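PDB 4WIG: cytidine deaminase from Mycobacterium tuberculosis, which catalyses the zinc-dependent hydrolytic deamination of cytidine and 2'-deoxycytidine to uridine and 2'-deoxyuridine, working as a homotetramer. Local coordinates for residues A[37-42]-A[66-71]; A[83-88]-A[105-110]. The protein carries 1 engineered substitution. All coordinates share one frame; numbering follows the deposited sequence.

Contact 1. Residues A[37-42]-A[66-71]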
loop_
_atom_site.group_PDB
_atom_site.type_symbol
_atom_site.label_atom_id
_atom_site.label_comp_id
_atom_site.label_asym_id
_atom_site.label_seq_id
_atom_site.Cartn_x
_atom_site.Cartn_y
_atom_site.Cartn_z
ATOM N N ASP A 37 16.236 23.402 0.197
ATOM C CA ASP A 37 16.748 24.412 1.139
ATOM C C ASP A 37 18.118 24.015 1.697
ATOM O O ASP A 37 18.676 24.716 2.551
ATOM C CB ASP A 37 15.757 24.639 2.280
ATOM C CG ASP A 37 15.701 23.474 3.243
ATOM O OD1 ASP A 37 15.232 23.665 4.380
ATOM O OD2 ASP A 37 16.127 22.363 2.865
ATOM N N GLY A 38 18.645 22.885 1.226
ATOM C CA GLY A 38 19.960 22.412 1.617
ATOM C C GLY A 38 20.003 21.456 2.796
ATOM O O GLY A 38 21.077 20.970 3.126
ATOM N N ARG A 39 18.872 21.185 3.452
ATOM C CA ARG A 39 18.876 20.227 4.565
ATOM C C ARG A 39 18.819 18.819 4.008
ATOM O O ARG A 39 18.468 18.619 2.847
ATOM C CB ARG A 39 17.737 20.461 5.568
ATOM C CG ARG A 39 16.361 20.001 5.115
ATOM C CD ARG A 39 15.285 20.296 6.148
ATOM N NE ARG A 39 13.982 19.746 5.784
ATOM C CZ ARG A 39 13.132 20.270 4.898
ATOM N NH1 ARG A 39 13.415 21.388 4.230
ATOM N NH2 ARG A 39 11.973 19.675 4.678
ATOM N N VAL A 40 19.188 17.854 4.840
ATOM C CA VAL A 40 19.124 16.451 4.469
ATOM C C VAL A 40 18.086 15.756 5.349
ATOM O O VAL A 40 18.045 15.970 6.557
ATOM C CB VAL A 40 20.506 15.775 4.599
ATOM C CG1 VAL A 40 20.400 14.258 4.452
ATOM C CG2 VAL A 40 21.457 16.331 3.548
ATOM N N VAL A 41 17.237 14.937 4.734
ATOM C CA VAL A 41 16.242 14.162 5.475
ATOM C C VAL A 41 16.513 12.683 5.239
ATOM O O VAL A 41 17.075 12.319 4.207
ATOM C CB VAL A 41 14.806 14.542 5.053
ATOM C CG1 VAL A 41 14.527 15.979 5.450
ATOM C CG2 VAL A 41 14.588 14.365 3.556
ATOM N N THR A 42 16.144 11.841 6.206
ATOM C CA THR A 42 16.466 10.415 6.124
ATOM C C THR A 42 15.253 9.535 6.418
ATOM O O THR A 42 14.252 9.982 6.950
ATOM C CB THR A 42 17.619 10.010 7.074
ATOM O OG1 THR A 42 17.223 10.210 8.432
ATOM C CG2 THR A 42 18.878 10.778 6.799
ATOM N N HIS A 66 8.025 16.286 4.682
ATOM C CA HIS A 66 6.841 17.074 5.009
ATOM C C HIS A 66 6.611 17.285 6.495
ATOM O O HIS A 66 5.744 18.068 6.877
ATOM C CB HIS A 66 5.625 16.507 4.284
ATOM C CG HIS A 66 5.720 16.713 2.808
ATOM N ND1 HIS A 66 5.737 17.971 2.248
ATOM C CD2 HIS A 66 5.919 15.845 1.793
ATOM C CE1 HIS A 66 5.884 17.867 0.942
ATOM N NE2 HIS A 66 6.001 16.588 0.641
ATOM N N SER A 67 7.413 16.623 7.323
ATOM C CA SER A 67 7.429 16.872 8.762
ATOM C C SER A 67 8.452 17.932 9.166
ATOM O O SER A 67 8.457 18.376 10.313
ATOM C CB SER A 67 7.736 15.573 9.496
ATOM O OG SER A 67 6.685 14.654 9.305
ATOM N N THR A 68 9.318 18.322 8.232
ATOM C CA THR A 68 10.428 19.221 8.525
ATOM C C THR A 68 10.396 20.496 7.682
ATOM O O THR A 68 11.418 21.163 7.524
ATOM C CB THR A 68 11.786 18.492 8.338
ATOM O OG1 THR A 68 11.888 17.942 7.016
ATOM C CG2 THR A 68 11.938 17.377 9.366
ATOM N N GLY A 69 9.228 20.837 7.139
ATOM C CA GLY A 69 9.053 22.100 6.422
ATOM C C GLY A 69 8.695 21.978 4.958
ATOM O O GLY A 69 8.491 22.986 4.280
ATOM N N GLY A 70 8.618 20.750 4.452
ATOM C CA GLY A 70 8.268 20.531 3.064
ATOM C C GLY A 70 9.390 20.931 2.129
ATOM O O GLY A 70 10.546 21.066 2.542
ATOM N N GLY A 71 9.035 21.126 0.866
ATOM C CA GLY A 71 9.994 21.491 -0.164
ATOM C C GLY A 71 10.085 20.424 -1.237
ATOM O O GLY A 71 9.202 19.575 -1.363
HETATM O O HOH W 1 12.180 23.471 2.551
#
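Arg39 and Thr68 meet because each holds its first side-chain branch between its own backbone N and carbonyl carbon (chi1 76° and 56°): the arginine then runs extended from CG to NE, reaching from the end of a beta-hairpin turn to the loop that follows helix 57-67, where OG1 of the threonine is turned to receive it. The example illustrates how one guanidinium can pin a hairpin to the end of a crossover helix. It takes Thr68 side-on, NE lying 3.0 Å and NH2 2.9 Å from the same OG1, which sits slightly out of the guanidinium plane. OG1 also bonds to Ala64 O, so the hydroxyl passes the grip on to the last turn of the helix. NH2 has a second, straighter bond, 2.9 Å to Gly70 O at the guanidinium edge (163° at the hydrogen), while NH1 reaches that same oxygen only weakly. Thr68 O lies over one face of the group without bonding to it. Asp37 holds the arginine at both ends: its OD2 accepts from Arg39 N at 3.0 Å, closing an Asx turn, and its OD1 forms a salt bridge with Arg39 NH1 whose hydrogen bond is weak. Gly69 and Gly70 have positive phi, and their path lets the loop present Gly70 O to the arginine. Beneath this polar layer Val41, on strand 40-44, packs on Val61 and Ala64 of the helix, and its CG1 comes 3.6 Å from Thr68 OG1. A water lies in the guanidinium plane at its edge, accepting from Arg39 NH1 at 2.9 Å and donating to Gly70 O.

Contact 2. Residues A[83-88]-A[105-110]; sequences GSVLMP and LIDHPV
Val85 and Met87 close on Asp107 and His108 where the loop leading into helix 90-100 meets the end of strand 105-106, and together with Ile106 they show how a metal-site loop can be seated against a strand end mainly by apolar packing. The two ends of the crossover through helix 90-100 are joined here. With CG1 anti to its backbone N (chi1 177°), Val85 sets that methyl 3.5 Å from Asp107 O and against His108 CA, while its CB also rests on the Pro109 ring. Met87 sets out alongside the other segment; the bends at chi2 and chi3 then turn its methyl CE in to within 3.1 Å of Asp107 O, a tight fit. The same bend brings SD to the edge of the His108 ring, 4.8 Å from its centroid, a Met-aromatic contact. Ile106 meets Pro88 through CG2, 3.8 Å from Pro88 CD. That proline directly precedes the zinc ligand Cys89, and its side chain lies about 3 Å from that of Glu58, the probable proton donor, so the strand backs the catalytic site through it. Polar links are few: a water sits 2.8 Å from Leu86 O and 2.9 Å from Asp107 O, spanning the two backbones. The Asp107 carboxylate turns elsewhere, with OD2 in a salt bridge to Arg10 and OD1 accepting from His108 N. His108 ND1, buried beside Met87 CE and SD, has no hydrogen-bonding partner in the model. The two segments therefore meet directly through apolar packing, with the water as their polar link, though it has other acceptors within reach as well.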
loop_
_atom_site.group_PDB
_atom_site.type_symbol
_atom_site.label_atom_id
_atom_site.label_comp_id
_atom_site.label_asym_id
_atom_site.label_seq_id
_atom_site.Cartn_x
_atom_site.Cartn_y
_atom_site.Cartn_z
ATOM N N GLY A 83 25.520 -1.147 3.046
ATOM C CA GLY A 83 25.912 0.100 2.398
ATOM C C GLY A 83 25.962 0.061 0.877
ATOM O O GLY A 83 26.467 1.001 0.251
ATOM N N SER A 84 25.432 -1.002 0.277
ATOM C CA SER A 84 25.404 -1.129 -1.179
ATOM C C SER A 84 24.222 -0.336 -1.755
ATOM O O SER A 84 23.141 -0.350 -1.189
ATOM C CB SER A 84 25.314 -2.600 -1.586
ATOM O OG SER A 84 26.453 -3.321 -1.128
ATOM N N VAL A 85 24.448 0.359 -2.864
ATOM C CA VAL A 85 23.440 1.262 -3.423
ATOM C C VAL A 85 22.318 0.435 -4.042
ATOM O O VAL A 85 22.573 -0.521 -4.784
ATOM C CB VAL A 85 24.036 2.249 -4.459
ATOM C CG1 VAL A 85 22.945 3.131 -5.071
ATOM C CG2 VAL A 85 25.079 3.131 -3.806
ATOM N N LEU A 86 21.082 0.800 -3.703
ATOM C CA LEU A 86 19.883 0.134 -4.216
ATOM C C LEU A 86 19.109 1.081 -5.122
ATOM O O LEU A 86 19.071 2.290 -4.885
ATOM C CB LEU A 86 18.974 -0.282 -3.065
ATOM C CG LEU A 86 19.453 -1.323 -2.053
ATOM C CD1 LEU A 86 18.385 -1.515 -0.980
ATOM C CD2 LEU A 86 19.764 -2.648 -2.734
ATOM N N MET A 87 18.492 0.524 -6.159
ATOM C CA MET A 87 17.535 1.272 -6.963
ATOM C C MET A 87 16.183 1.189 -6.256
ATOM O O MET A 87 15.809 0.114 -5.769
ATOM C CB MET A 87 17.404 0.683 -8.365
ATOM C CG MET A 87 18.577 0.888 -9.307
ATOM S SD MET A 87 18.958 2.622 -9.591
ATOM C CE MET A 87 20.270 2.772 -8.392
ATOM N N PRO A 88 15.448 2.313 -6.185
ATOM C CA PRO A 88 14.133 2.247 -5.537
ATOM C C PRO A 88 13.150 1.350 -6.255
ATOM O O PRO A 88 13.236 1.185 -7.474
ATOM C CB PRO A 88 13.639 3.692 -5.588
ATOM C CG PRO A 88 14.880 4.499 -5.581
ATOM C CD PRO A 88 15.918 3.706 -6.317
ATOM N N LEU A 105 17.831 13.412 -8.785
ATOM C CA LEU A 105 18.909 12.462 -9.027
ATOM C C LEU A 105 18.891 11.344 -7.993
ATOM O O LEU A 105 18.737 11.594 -6.783
ATOM C CB LEU A 105 20.275 13.153 -9.031
ATOM C CG LEU A 105 20.485 14.185 -10.139
ATOM C CD1 LEU A 105 21.811 14.901 -9.943
ATOM C CD2 LEU A 105 20.431 13.526 -11.509
ATOM N N ILE A 106 19.060 10.119 -8.490
ATOM C CA ILE A 106 19.048 8.918 -7.688
ATOM C C ILE A 106 20.423 8.250 -7.745
ATOM O O ILE A 106 20.895 7.900 -8.817
ATOM C CB ILE A 106 17.986 7.931 -8.234
ATOM C CG1 ILE A 106 16.589 8.604 -8.322
ATOM C CG2 ILE A 106 17.973 6.656 -7.407
ATOM C CD1 ILE A 106 16.040 9.075 -7.002
ATOM N N ASP A 107 21.071 8.081 -6.597
ATOM C CA ASP A 107 22.392 7.460 -6.551
ATOM C C ASP A 107 22.378 6.078 -7.192
ATOM O O ASP A 107 21.365 5.373 -7.178
ATOM C CB ASP A 107 22.880 7.307 -5.095
ATOM C CG ASP A 107 24.396 7.373 -4.968
ATOM O OD1 ASP A 107 25.109 7.422 -5.997
ATOM O OD2 ASP A 107 24.878 7.382 -3.820
ATOM N N HIS A 108 23.520 5.703 -7.747
ATOM C CA HIS A 108 23.661 4.464 -8.482
ATOM C C HIS A 108 25.151 4.102 -8.382
ATOM O O HIS A 108 25.986 4.995 -8.309
ATOM C CB HIS A 108 23.190 4.691 -9.924
ATOM C CG HIS A 108 23.369 3.510 -10.824
ATOM N ND1 HIS A 108 22.340 2.655 -11.150
ATOM C CD2 HIS A 108 24.459 3.045 -11.471
ATOM C CE1 HIS A 108 22.793 1.706 -11.949
ATOM N NE2 HIS A 108 24.077 1.921 -12.159
ATOM N N PRO A 109 25.491 2.797 -8.342
ATOM C CA PRO A 109 26.910 2.437 -8.157
ATOM C C PRO A 109 27.870 2.979 -9.225
ATOM O O PRO A 109 29.043 3.208 -8.938
ATOM C CB PRO A 109 26.898 0.903 -8.205
ATOM C CG PRO A 109 25.502 0.502 -7.904
ATOM C CD PRO A 109 24.619 1.609 -8.403
ATOM N N VAL A 110 27.374 3.152 -10.447
ATOM C CA VAL A 110 28.175 3.615 -11.585
ATOM C C VAL A 110 28.053 5.128 -11.760
ATOM O O VAL A 110 29.044 5.844 -11.704
ATOM C CB VAL A 110 27.751 2.907 -12.895
ATOM C CG1 VAL A 110 28.576 3.407 -14.079
ATOM C CG2 VAL A 110 27.882 1.395 -12.754
HETATM O O HOH W 2 19.987 4.941 -4.686
#

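Contacts 1 and 2 lie on opposite sides of the chain's centre, their own centres 20 Å apart and their nearest atoms about 11 Å apart, and they do not touch. They come in series along the chain. Both reach the same mixed sheet: contact 1 at its outermost strand 40-44, contact 2 at strand 105-106, next to the other outer strand, 113-114. Contact 1 joins the far end of helix 57-67, which the zinc ligand Cys56 directly precedes, to the edge strand. Contact 2 joins the loop before Cys89 and helix 90-100, which bears Cys92, to strand 105-106, and there the side chain of Pro88 lies about 6 Å from the zinc.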